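Local atomic coordinates of trehalose synthase regulatory protein (Candida albicans, PDB entry 5HUS), a protein that probably forms the regulatory part of the trehalose-making complex, its C-terminal domain having the HAD-type fold of the trehalose-phosphatase family. Residues Phe151-Ser156 against Asp166-Thr171; Ile200-Ile205 against Gln230-Asp235; Glu135-Ser140 against Glu162-Thr167; Asn100-Ile105 against Arg206-Cys211. One frame throughout, in Å; residues are numbered along the deposited sequence.

How the interactions relate
The four contacts fall into two groups. Interactions 1 and 3 lie in the domain built on the antiparallel four-stranded sheet, centres about 5 Å apart. They share Asp166 and Thr167 of helix 161-179. Interactions 2 and 4 lie in the domain with the large mixed sheet, centres about 11 Å apart, and both use helix 200-213. Arg206 joins them through Gln230 O and Asp235. The groups are some 30 to 37 Å apart between centres. Interactions 1 and 3 are nested inside the loop closed by interaction 4. Interaction 2 opens after both have closed and alternates with interaction 4. Such nesting is consistent with a cap domain inserted into a HAD core, as in trehalose-phosphatases.

Interaction 1 (Phe151-Ser156 against Asp166-Thr171); sequences FHAGKS and DTMGET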
loop_
_atom_site.group_PDB
_atom_site.type_symbol
_atom_site.label_atom_id
_atom_site.label_comp_id
_atom_site.label_asym_id
_atom_site.label_seq_id
_atom_site.Cartn_x
_atom_site.Cartn_y
_atom_site.Cartn_z
ATOM N N PHE A 151 -15.776 2.216 6.356
ATOM C CA PHE A 151 -17.153 1.909 6.716
ATOM C C PHE A 151 -17.370 0.413 6.507
ATOM O O PHE A 151 -17.441 -0.051 5.375
ATOM C CB PHE A 151 -18.118 2.742 5.862
ATOM C CG PHE A 151 -19.577 2.527 6.171
ATOM C CD1 PHE A 151 -19.993 2.098 7.420
ATOM C CD2 PHE A 151 -20.539 2.770 5.201
ATOM C CE1 PHE A 151 -21.338 1.908 7.691
ATOM C CE2 PHE A 151 -21.883 2.579 5.468
ATOM C CZ PHE A 151 -22.280 2.146 6.714
ATOM N N HIS A 152 -17.462 -0.340 7.600
ATOM C CA HIS A 152 -17.593 -1.792 7.528
ATOM C C HIS A 152 -19.053 -2.237 7.543
ATOM O O HIS A 152 -19.826 -1.812 8.396
ATOM C CB HIS A 152 -16.870 -2.463 8.695
ATOM C CG HIS A 152 -15.388 -2.240 8.717
ATOM N ND1 HIS A 152 -14.494 -3.171 8.238
ATOM C CD2 HIS A 152 -14.645 -1.215 9.198
ATOM C CE1 HIS A 152 -13.262 -2.723 8.408
ATOM N NE2 HIS A 152 -13.326 -1.541 8.990
ATOM N N ALA A 153 -19.419 -3.109 6.610
ATOM C CA ALA A 153 -20.771 -3.655 6.575
ATOM C C ALA A 153 -21.042 -4.485 7.826
ATOM O O ALA A 153 -22.154 -4.487 8.349
ATOM C CB ALA A 153 -20.974 -4.494 5.327
ATOM N N GLY A 154 -20.013 -5.181 8.301
ATOM C CA GLY A 154 -20.137 -6.007 9.487
ATOM C C GLY A 154 -21.272 -7.001 9.342
ATOM O O GLY A 154 -21.405 -7.656 8.309
ATOM N N LYS A 155 -22.112 -7.079 10.369
ATOM C CA LYS A 155 -23.191 -8.060 10.408
ATOM C C LYS A 155 -24.349 -7.692 9.482
ATOM O O LYS A 155 -25.171 -8.545 9.148
ATOM C CB LYS A 155 -23.702 -8.226 11.842
ATOM C CG LYS A 155 -24.547 -9.480 12.059
ATOM C CD LYS A 155 -25.152 -9.510 13.455
ATOM C CE LYS A 155 -26.219 -10.592 13.568
ATOM N NZ LYS A 155 -27.109 -10.373 14.741
ATOM N N SER A 156 -24.414 -6.431 9.063
ATOM C CA SER A 156 -25.487 -5.998 8.168
ATOM C C SER A 156 -25.419 -6.756 6.848
ATOM O O SER A 156 -26.430 -6.929 6.168
ATOM C CB SER A 156 -25.417 -4.490 7.913
ATOM O OG SER A 156 -24.418 -4.171 6.957
ATOM N N ASP A 166 -26.424 -1.854 -1.046
ATOM C CA ASP A 166 -27.147 -0.659 -1.456
ATOM C C ASP A 166 -26.701 0.541 -0.629
ATOM O O ASP A 166 -26.418 1.611 -1.172
ATOM C CB ASP A 166 -28.659 -0.870 -1.320
ATOM C CG ASP A 166 -29.235 -1.732 -2.434
ATOM O OD1 ASP A 166 -28.452 -2.380 -3.161
ATOM O OD2 ASP A 166 -30.476 -1.770 -2.576
ATOM N N THR A 167 -26.632 0.353 0.686
ATOM C CA THR A 167 -26.237 1.426 1.592
ATOM C C THR A 167 -24.789 1.848 1.358
ATOM O O THR A 167 -24.471 3.039 1.381
ATOM C CB THR A 167 -26.424 1.018 3.063
ATOM O OG1 THR A 167 -27.810 0.758 3.309
ATOM C CG2 THR A 167 -25.959 2.127 3.995
ATOM N N MET A 168 -23.913 0.878 1.115
ATOM C CA MET A 168 -22.507 1.184 0.858
ATOM C C MET A 168 -22.339 1.923 -0.470
ATOM O O MET A 168 -21.560 2.870 -0.563
ATOM C CB MET A 168 -21.660 -0.093 0.884
ATOM C CG MET A 168 -21.468 -0.656 2.294
ATOM S SD MET A 168 -20.185 -1.917 2.440
ATOM C CE MET A 168 -20.960 -3.302 1.603
ATOM N N GLY A 169 -23.077 1.504 -1.493
ATOM C CA GLY A 169 -23.029 2.178 -2.783
ATOM C C GLY A 169 -23.562 3.596 -2.680
ATOM O O GLY A 169 -23.038 4.521 -3.309
ATOM N N GLU A 170 -24.605 3.767 -1.873
ATOM C CA GLU A 170 -25.192 5.078 -1.630
ATOM C C GLU A 170 -24.178 5.991 -0.943
ATOM O O GLU A 170 -24.049 7.171 -1.277
ATOM C CB GLU A 170 -26.458 4.932 -0.779
ATOM C CG GLU A 170 -27.290 6.184 -0.643
ATOM C CD GLU A 170 -26.777 7.121 0.433
ATOM O OE1 GLU A 170 -26.326 6.630 1.491
ATOM O OE2 GLU A 170 -26.821 8.352 0.213
ATOM N N THR A 171 -23.460 5.417 0.016
ATOM C CA THR A 171 -22.456 6.131 0.792
ATOM C C THR A 171 -21.272 6.555 -0.067
ATOM O O THR A 171 -20.748 7.663 0.079
ATOM C CB THR A 171 -21.964 5.261 1.965
ATOM O OG1 THR A 171 -23.075 4.952 2.819
ATOM C CG2 THR A 171 -20.899 5.988 2.771
#
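Phe151 and Ala153 pack against Met168 and Thr171 in a buried, mainly apolar contact between sheet and helix. It belongs to an alpha/beta domain consistent with the cap of HAD phosphatases. Phe151 lies near the end of strand 149-152, and helix 161-179 lies over the sheet. No hydrogen bond joins the two segments.

The Phe151 side chain has CG anti to the backbone N (chi1 -179°), which carries the ring to the helix. It crosses Thr171 at about a right angle. Phe151 CD2 lies 4.0 Å from Thr171 CG2, and Phe151 CE2 lies 3.8 Å from Thr171 OG1, which comes in obliquely to the ring. Thr167 CG2 sits farther off, at the ring edge. Leu137 and Val130 also touch this ring, so it is shared with helix 116-136 and the loop after it.

Met168 packs beside Ala153. Its chain bends at the last torsion (chi3 -72°), which turns CE back to the alanine. Met168 SD and Met168 CE are each 3.9 Å from Ala153 CB. Beyond Ala153 the chain makes a type II' turn to Ser156, with Gly154 at positive phi. Ser156 OG donates to Ala153 O at 2.7 Å, on the same face of that carbonyl as Ser156 N. On the helix, the hydroxyl and backbone N of Thr171 reach one carbonyl from opposite faces. Thr171 OG1 donates to Thr167 O at 2.8 Å.

Interaction 2 (Ile200-Ile205 against Gln230-Asp235); sequences ISLKAI and QPMKDD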
loop_
_atom_site.group_PDB
_atom_site.type_symbol
_atom_site.label_atom_id
_atom_site.label_comp_id
_atom_site.label_asym_id
_atom_site.label_seq_id
_atom_site.Cartn_x
_atom_site.Cartn_y
_atom_site.Cartn_z
ATOM N N ILE A 200 -2.677 8.143 -3.016
ATOM C CA ILE A 200 -1.736 8.342 -1.918
ATOM C C ILE A 200 -0.703 7.196 -1.873
ATOM O O ILE A 200 0.455 7.425 -1.517
ATOM C CB ILE A 200 -2.478 8.508 -0.551
ATOM C CG1 ILE A 200 -1.516 9.002 0.535
ATOM C CG2 ILE A 200 -3.185 7.226 -0.132
ATOM C CD1 ILE A 200 -0.846 10.317 0.208
ATOM N N SER A 201 -1.087 5.991 -2.289
ATOM C CA SER A 201 -0.127 4.879 -2.314
ATOM C C SER A 201 0.925 5.113 -3.393
ATOM O O SER A 201 2.104 4.812 -3.206
ATOM C CB SER A 201 -0.834 3.534 -2.533
ATOM O OG SER A 201 -1.450 3.476 -3.807
ATOM N N LEU A 202 0.495 5.665 -4.523
ATOM C CA LEU A 202 1.424 5.990 -5.606
ATOM C C LEU A 202 2.412 7.055 -5.159
ATOM O O LEU A 202 3.605 6.962 -5.436
ATOM C CB LEU A 202 0.670 6.470 -6.851
ATOM C CG LEU A 202 0.062 5.439 -7.809
ATOM C CD1 LEU A 202 -0.995 4.588 -7.148
ATOM C CD2 LEU A 202 -0.519 6.154 -9.023
ATOM N N LYS A 203 1.912 8.070 -4.462
ATOM C CA LYS A 203 2.766 9.154 -3.994
ATOM C C LYS A 203 3.767 8.663 -2.949
ATOM O O LYS A 203 4.906 9.131 -2.915
ATOM C CB LYS A 203 1.917 10.300 -3.439
ATOM C CG LYS A 203 1.054 10.954 -4.511
ATOM C CD LYS A 203 0.336 12.194 -4.009
ATOM C CE LYS A 203 -0.493 12.818 -5.120
ATOM N NZ LYS A 203 -1.193 14.066 -4.672
ATOM N N ALA A 204 3.353 7.713 -2.113
ATOM C CA ALA A 204 4.261 7.150 -1.119
ATOM C C ALA A 204 5.359 6.318 -1.776
ATOM O O ALA A 204 6.519 6.394 -1.384
ATOM C CB ALA A 204 3.495 6.309 -0.101
ATOM N N ILE A 205 4.986 5.522 -2.772
ATOM C CA ILE A 205 5.963 4.721 -3.490
ATOM C C ILE A 205 6.971 5.646 -4.171
ATOM O O ILE A 205 8.177 5.432 -4.091
ATOM C CB ILE A 205 5.291 3.793 -4.523
ATOM C CG1 ILE A 205 4.523 2.682 -3.791
ATOM C CG2 ILE A 205 6.354 3.188 -5.473
ATOM C CD1 ILE A 205 3.669 1.812 -4.688
ATOM N N GLN A 230 2.420 16.596 -4.819
ATOM C CA GLN A 230 1.945 17.042 -6.127
ATOM C C GLN A 230 1.398 15.853 -6.919
ATOM O O GLN A 230 1.711 14.708 -6.598
ATOM C CB GLN A 230 3.077 17.744 -6.894
ATOM C CG GLN A 230 4.015 16.815 -7.651
ATOM C CD GLN A 230 5.284 17.518 -8.106
ATOM O OE1 GLN A 230 5.444 18.720 -7.907
ATOM N NE2 GLN A 230 6.193 16.768 -8.717
ATOM N N PRO A 231 0.563 16.112 -7.943
ATOM C CA PRO A 231 -0.005 14.995 -8.710
ATOM C C PRO A 231 1.057 14.125 -9.374
ATOM O O PRO A 231 2.135 14.612 -9.724
ATOM C CB PRO A 231 -0.871 15.695 -9.765
ATOM C CG PRO A 231 -0.342 17.088 -9.838
ATOM C CD PRO A 231 0.083 17.413 -8.443
ATOM N N MET A 232 0.742 12.844 -9.543
ATOM C CA MET A 232 1.676 11.882 -10.122
ATOM C C MET A 232 2.087 12.236 -11.550
ATOM O O MET A 232 3.076 11.713 -12.060
ATOM C CB MET A 232 1.067 10.479 -10.096
ATOM C CG MET A 232 0.901 9.905 -8.696
ATOM S SD MET A 232 2.473 9.783 -7.825
ATOM C CE MET A 232 3.415 8.782 -8.971
ATOM N N LYS A 233 1.323 13.120 -12.186
ATOM C CA LYS A 233 1.591 13.532 -13.562
ATOM C C LYS A 233 2.951 14.222 -13.709
ATOM O O LYS A 233 3.682 13.977 -14.669
ATOM C CB LYS A 233 0.485 14.464 -14.059
ATOM C CG LYS A 233 -0.923 14.036 -13.662
ATOM C CD LYS A 233 -1.954 15.057 -14.128
ATOM C CE LYS A 233 -1.619 16.452 -13.618
ATOM N NZ LYS A 233 -2.482 17.506 -14.228
ATOM N N ASP A 234 3.280 15.085 -12.750
ATOM C CA ASP A 234 4.526 15.846 -12.783
ATOM C C ASP A 234 5.697 15.045 -12.217
ATOM O O ASP A 234 5.834 14.920 -10.999
ATOM C CB ASP A 234 4.368 17.147 -11.998
ATOM C CG ASP A 234 2.938 17.647 -11.992
ATOM O OD1 ASP A 234 2.225 17.427 -12.992
ATOM O OD2 ASP A 234 2.524 18.256 -10.983
ATOM N N ASP A 235 6.544 14.516 -13.094
ATOM C CA ASP A 235 7.659 13.687 -12.648
ATOM C C ASP A 235 8.919 13.830 -13.500
ATOM O O ASP A 235 9.017 13.262 -14.587
ATOM C CB ASP A 235 7.239 12.214 -12.608
ATOM C CG ASP A 235 6.582 11.833 -11.296
ATOM O OD1 ASP A 235 6.941 12.436 -10.262
ATOM O OD2 ASP A 235 5.714 10.935 -11.295
#
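Apolar contacts centre on Met232, which reaches from the loop to Leu202 and Lys203 on helix 200-213. Its chain folds at both chi2 (-60°) and chi3 (-56°). The sulfur is thereby laid against the helix. Met232 SD is 3.9 Å from Leu202 CB and 3.8 Å from Lys203 CG. Met232 CG also lies 4.0 Å from Leu202 CD2. The methionine crosses both side chains at a slant, and it also touches Tyr262 of helix 254-265.

These elements belong to the domain with the large mixed sheet, consistent with the core of a HAD fold. The loop leads from helix 225-229 to strand 243-250 of that sheet. Helix 200-213 lies next to helix 254-265, where Leu202 touches Ala258 and Asn259.

No hydrogen bond joins the two segments, though polar groups lie close. The Lys203 chain is extended beyond CG and runs out past Gln230, with Lys203 CE 3.3 Å from Gln230 O. Its ammonium group bonds instead to the carbonyl of Gln229, while Gln230 O accepts from Arg206 NH2.

Bonds inside the loop shape it. Pro231 to Asp234 forms a type I turn, closed by Asp234 N to Pro231 O at 3.3 Å. The amide of Gln230 adds a weak bond, NE2 to Asp234 O, bent to 121° at the hydrogen.

Interaction 3 (Glu135-Ser140 against Glu162-Thr167); sequences ERLPGS and ERSLDT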
loop_
_atom_site.group_PDB
_atom_site.type_symbol
_atom_site.label_atom_id
_atom_site.label_comp_id
_atom_site.label_asym_id
_atom_site.label_seq_id
_atom_site.Cartn_x
_atom_site.Cartn_y
_atom_site.Cartn_z
ATOM N N GLU A 135 -25.620 4.413 11.943
ATOM C CA GLU A 135 -26.862 4.483 12.711
ATOM C C GLU A 135 -28.043 3.887 11.952
ATOM O O GLU A 135 -28.892 3.221 12.540
ATOM C CB GLU A 135 -27.178 5.932 13.086
ATOM C CG GLU A 135 -26.054 6.648 13.817
ATOM C CD GLU A 135 -26.344 8.121 14.051
ATOM O OE1 GLU A 135 -26.787 8.806 13.101
ATOM O OE2 GLU A 135 -26.135 8.592 15.190
ATOM N N ARG A 136 -28.086 4.116 10.644
ATOM C CA ARG A 136 -29.220 3.687 9.834
ATOM C C ARG A 136 -29.037 2.273 9.279
ATOM O O ARG A 136 -29.928 1.744 8.613
ATOM C CB ARG A 136 -29.457 4.684 8.692
ATOM C CG ARG A 136 -29.620 6.124 9.174
ATOM C CD ARG A 136 -29.832 7.103 8.031
ATOM N NE ARG A 136 -31.217 7.117 7.565
ATOM C CZ ARG A 136 -31.705 7.998 6.695
ATOM N NH1 ARG A 136 -30.924 8.949 6.200
ATOM N NH2 ARG A 136 -32.980 7.936 6.331
ATOM N N LEU A 137 -27.891 1.662 9.567
ATOM C CA LEU A 137 -27.605 0.306 9.103
ATOM C C LEU A 137 -27.037 -0.552 10.234
ATOM O O LEU A 137 -25.818 -0.679 10.373
ATOM C CB LEU A 137 -26.633 0.335 7.917
ATOM C CG LEU A 137 -26.300 -0.988 7.216
ATOM C CD1 LEU A 137 -27.503 -1.539 6.470
ATOM C CD2 LEU A 137 -25.119 -0.819 6.268
ATOM N N PRO A 138 -27.923 -1.145 11.050
ATOM C CA PRO A 138 -27.495 -1.932 12.213
ATOM C C PRO A 138 -26.565 -3.078 11.828
ATOM O O PRO A 138 -26.785 -3.749 10.816
ATOM C CB PRO A 138 -28.815 -2.460 12.793
ATOM C CG PRO A 138 -29.810 -2.330 11.688
ATOM C CD PRO A 138 -29.386 -1.139 10.895
ATOM N N GLY A 139 -25.525 -3.283 12.629
ATOM C CA GLY A 139 -24.535 -4.301 12.344
ATOM C C GLY A 139 -23.292 -3.718 11.692
ATOM O O GLY A 139 -22.222 -4.330 11.711
ATOM N N SER A 140 -23.430 -2.534 11.108
ATOM C CA SER A 140 -22.288 -1.891 10.468
ATOM C C SER A 140 -21.512 -1.081 11.497
ATOM O O SER A 140 -22.019 -0.799 12.582
ATOM C CB SER A 140 -22.739 -1.000 9.307
ATOM O OG SER A 140 -23.433 0.148 9.760
ATOM N N GLU A 162 -28.187 -7.381 0.249
ATOM C CA GLU A 162 -28.682 -6.418 -0.729
ATOM C C GLU A 162 -28.808 -5.020 -0.128
ATOM O O GLU A 162 -28.381 -4.037 -0.730
ATOM C CB GLU A 162 -30.035 -6.872 -1.285
ATOM C CG GLU A 162 -30.093 -6.925 -2.802
ATOM C CD GLU A 162 -29.053 -7.858 -3.391
ATOM O OE1 GLU A 162 -29.095 -9.071 -3.083
ATOM O OE2 GLU A 162 -28.192 -7.380 -4.159
ATOM N N ARG A 163 -29.399 -4.937 1.059
ATOM C CA ARG A 163 -29.533 -3.661 1.755
ATOM C C ARG A 163 -28.162 -3.089 2.095
ATOM O O ARG A 163 -27.929 -1.885 1.966
ATOM C CB ARG A 163 -30.361 -3.822 3.029
ATOM C CG ARG A 163 -30.469 -2.550 3.850
ATOM C CD ARG A 163 -31.092 -2.808 5.209
ATOM N NE ARG A 163 -31.174 -1.583 5.999
ATOM C CZ ARG A 163 -31.699 -1.512 7.218
ATOM N NH1 ARG A 163 -32.191 -2.600 7.797
ATOM N NH2 ARG A 163 -31.732 -0.351 7.860
ATOM N N SER A 164 -27.263 -3.965 2.529
ATOM C CA SER A 164 -25.908 -3.568 2.885
ATOM C C SER A 164 -25.180 -2.960 1.690
ATOM O O SER A 164 -24.687 -1.833 1.767
ATOM C CB SER A 164 -25.131 -4.768 3.426
ATOM O OG SER A 164 -23.856 -4.377 3.904
ATOM N N LEU A 165 -25.123 -3.705 0.588
ATOM C CA LEU A 165 -24.473 -3.230 -0.634
ATOM C C LEU A 165 -25.101 -1.941 -1.149
ATOM O O LEU A 165 -24.400 -1.050 -1.640
ATOM C CB LEU A 165 -24.532 -4.299 -1.726
ATOM C CG LEU A 165 -23.627 -5.517 -1.543
ATOM C CD1 LEU A 165 -23.974 -6.579 -2.568
ATOM C CD2 LEU A 165 -22.166 -5.114 -1.658
ATOM N N ASP A 166 -26.424 -1.854 -1.046
ATOM C CA ASP A 166 -27.147 -0.659 -1.456
ATOM C C ASP A 166 -26.701 0.541 -0.629
ATOM O O ASP A 166 -26.418 1.611 -1.172
ATOM C CB ASP A 166 -28.659 -0.870 -1.320
ATOM C CG ASP A 166 -29.235 -1.732 -2.434
ATOM O OD1 ASP A 166 -28.452 -2.380 -3.161
ATOM O OD2 ASP A 166 -30.476 -1.770 -2.576
ATOM N N THR A 167 -26.632 0.353 0.686
ATOM C CA THR A 167 -26.237 1.426 1.592
ATOM C C THR A 167 -24.789 1.848 1.358
ATOM O O THR A 167 -24.471 3.039 1.381
ATOM C CB THR A 167 -26.424 1.018 3.063
ATOM O OG1 THR A 167 -27.810 0.758 3.309
ATOM C CG2 THR A 167 -25.959 2.127 3.995
#
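Arg136 offers its carbonyl O to Arg163 of helix 161-179. The Arg163 NH2 to Arg136 O distance is 2.9 Å, but the bond is weak, bent to 118° at the hydrogen. Leu137 follows and carries most of the contact. Its side chain and that of Arg163 slide past each other in opposite directions, with Leu137 CD1 3.7 Å from Arg163 NE. The other branch, Leu137 CD2, meets Thr167 CG2 tip to tip at 3.8 Å. Pro138 adds its CD, 3.9 Å from Arg163 NH2.

A type II turn runs from Leu137 to Ser140, with Gly139 at positive phi. Ser140 OG donates to Leu137 O at 2.6 Å, in the carbonyl plane, and Ser140 N gives that oxygen a second bond. Phe151 of strand 149-152 touches both Leu137 and Ser140, within what is probably the cap domain.

The stem of Arg163 packs along Leu137. CG is anti to the backbone N (chi1 176°), and the chain stays extended to NE, which lays its methylenes along the leucine. With one weak bond across the segments, the join is chiefly apolar, and the guanidinium of this exposed arginine is probably open to solvent in part.

Interaction 4 (Asn100-Ile105 against Arg206-Cys211); sequences NFVKLI and RLVLSC
Strand 101-103 and the residues after it pass beside helix 200-213, with backbones nearest at Leu104 and Val208, whose CA atoms are 7.4 Å apart. At the start of the strand, Asn100 and Phe101 both face Ala96 in a classic beta bulge.

Val102 points at the helix, while Leu104 sets out to the side and brings its end round to it. All contacts are apolar. In Val102, CG1 stands anti to the backbone N (chi1 174°). That branch does the touching: Val102 CG1 lies 3.8 Å from Val208 CG2 and 4.2 Å from Leu207 CD2. Leu104 reaches Leu207 and Cys211, one turn apart on the helix. Both its methyls, CD1 and CD2, are 4.0 Å from Cys211 SG, so the sulfur faces the fork of the leucine. Leu104 CD2 also approaches Leu207 CD2, at 4.5 Å.

The helix thus packs on the large mixed sheet near the edge that holds strands 101-103 and 111-112, in the domain consistent with the HAD core. Tyr72 of strand 69-74 touches Val208 and Leu104. Val221 of helix 218-223 packs on Leu207 and Cys211, and Ile225 and Phe228 of helix 225-229 also meet Leu207.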
loop_
_atom_site.group_PDB
_atom_site.type_symbol
_atom_site.label_atom_id
_atom_site.label_comp_id
_atom_site.label_asym_id
_atom_site.label_seq_id
_atom_site.Cartn_x
_atom_site.Cartn_y
_atom_site.Cartn_z
ATOM N N ASN A 100 -0.178 7.360 3.555
ATOM C CA ASN A 100 -0.268 8.660 4.227
ATOM C C ASN A 100 0.937 8.958 5.116
ATOM O O ASN A 100 1.263 10.116 5.363
ATOM C CB ASN A 100 -1.555 8.741 5.054
ATOM C CG ASN A 100 -2.774 8.921 4.188
ATOM O OD1 ASN A 100 -3.061 10.029 3.720
ATOM N ND2 ASN A 100 -3.496 7.828 3.950
ATOM N N PHE A 101 1.597 7.908 5.590
ATOM C CA PHE A 101 2.754 8.056 6.474
ATOM C C PHE A 101 3.855 7.083 6.099
ATOM O O PHE A 101 3.582 5.941 5.770
ATOM C CB PHE A 101 2.349 7.838 7.936
ATOM C CG PHE A 101 1.160 8.654 8.356
ATOM C CD1 PHE A 101 1.304 9.990 8.700
ATOM C CD2 PHE A 101 -0.105 8.085 8.394
ATOM C CE1 PHE A 101 0.201 10.748 9.078
ATOM C CE2 PHE A 101 -1.211 8.835 8.768
ATOM C CZ PHE A 101 -1.056 10.169 9.114
ATOM N N VAL A 102 5.101 7.547 6.152
ATOM C CA VAL A 102 6.248 6.741 5.752
ATOM C C VAL A 102 7.321 6.777 6.826
ATOM O O VAL A 102 7.715 7.856 7.277
ATOM C CB VAL A 102 6.873 7.231 4.422
ATOM C CG1 VAL A 102 8.167 6.455 4.122
ATOM C CG2 VAL A 102 5.877 7.097 3.273
ATOM N N LYS A 103 7.791 5.601 7.236
ATOM C CA LYS A 103 8.960 5.529 8.101
ATOM C C LYS A 103 10.088 4.850 7.322
ATOM O O LYS A 103 10.100 3.631 7.133
ATOM C CB LYS A 103 8.645 4.793 9.415
ATOM C CG LYS A 103 9.851 4.633 10.329
ATOM C CD LYS A 103 9.446 4.105 11.713
ATOM C CE LYS A 103 8.735 5.184 12.518
ATOM N NZ LYS A 103 8.497 4.786 13.943
ATOM N N LEU A 104 11.009 5.675 6.834
ATOM C CA LEU A 104 12.163 5.201 6.086
ATOM C C LEU A 104 13.011 4.277 6.943
ATOM O O LEU A 104 13.023 4.392 8.165
ATOM C CB LEU A 104 13.001 6.384 5.601
ATOM C CG LEU A 104 12.274 7.405 4.725
ATOM C CD1 LEU A 104 13.123 8.656 4.555
ATOM C CD2 LEU A 104 11.916 6.810 3.374
ATOM N N ILE A 105 13.719 3.360 6.298
ATOM C CA ILE A 105 14.556 2.407 7.017
ATOM C C ILE A 105 15.583 3.149 7.873
ATOM O O ILE A 105 16.295 4.030 7.381
ATOM C CB ILE A 105 15.257 1.447 6.037
ATOM C CG1 ILE A 105 14.223 0.558 5.341
ATOM C CG2 ILE A 105 16.264 0.583 6.755
ATOM C CD1 ILE A 105 14.758 -0.143 4.090
ATOM N N ARG A 206 6.468 6.705 -4.797
ATOM C CA ARG A 206 7.336 7.675 -5.455
ATOM C C ARG A 206 8.278 8.336 -4.456
ATOM O O ARG A 206 9.447 8.548 -4.753
ATOM C CB ARG A 206 6.507 8.738 -6.180
ATOM C CG ARG A 206 7.353 9.850 -6.791
ATOM C CD ARG A 206 6.497 10.846 -7.568
ATOM N NE ARG A 206 5.585 11.596 -6.712
ATOM C CZ ARG A 206 4.714 12.497 -7.156
ATOM N NH1 ARG A 206 4.637 12.765 -8.454
ATOM N NH2 ARG A 206 3.918 13.130 -6.302
ATOM N N LEU A 207 7.772 8.641 -3.265
ATOM C CA LEU A 207 8.590 9.251 -2.218
ATOM C C LEU A 207 9.706 8.313 -1.751
ATOM O O LEU A 207 10.869 8.711 -1.651
ATOM C CB LEU A 207 7.702 9.666 -1.031
ATOM C CG LEU A 207 8.342 10.351 0.184
ATOM C CD1 LEU A 207 7.304 11.202 0.900
ATOM C CD2 LEU A 207 8.944 9.351 1.177
ATOM N N VAL A 208 9.349 7.071 -1.444
ATOM C CA VAL A 208 10.342 6.093 -1.009
ATOM C C VAL A 208 11.377 5.854 -2.104
ATOM O O VAL A 208 12.580 5.855 -1.841
ATOM C CB VAL A 208 9.669 4.768 -0.600
ATOM C CG1 VAL A 208 10.710 3.694 -0.330
ATOM C CG2 VAL A 208 8.791 4.996 0.634
ATOM N N LEU A 209 10.906 5.685 -3.334
ATOM C CA LEU A 209 11.808 5.514 -4.468
ATOM C C LEU A 209 12.758 6.710 -4.600
ATOM O O LEU A 209 13.967 6.517 -4.743
ATOM C CB LEU A 209 11.016 5.304 -5.758
ATOM C CG LEU A 209 11.824 5.210 -7.058
ATOM C CD1 LEU A 209 12.872 4.107 -6.980
ATOM C CD2 LEU A 209 10.890 4.974 -8.232
ATOM N N SER A 210 12.226 7.927 -4.511
ATOM C CA SER A 210 13.050 9.137 -4.601
ATOM C C SER A 210 14.131 9.191 -3.527
ATOM O O SER A 210 15.263 9.571 -3.800
ATOM C CB SER A 210 12.177 10.399 -4.508
ATOM O OG SER A 210 11.272 10.469 -5.596
ATOM N N CYS A 211 13.777 8.816 -2.302
ATOM C CA CYS A 211 14.729 8.854 -1.201
ATOM C C CYS A 211 15.929 7.964 -1.463
ATOM O O CYS A 211 17.070 8.384 -1.278
ATOM C CB CYS A 211 14.061 8.445 0.109
ATOM S SG CYS A 211 12.932 9.684 0.737
#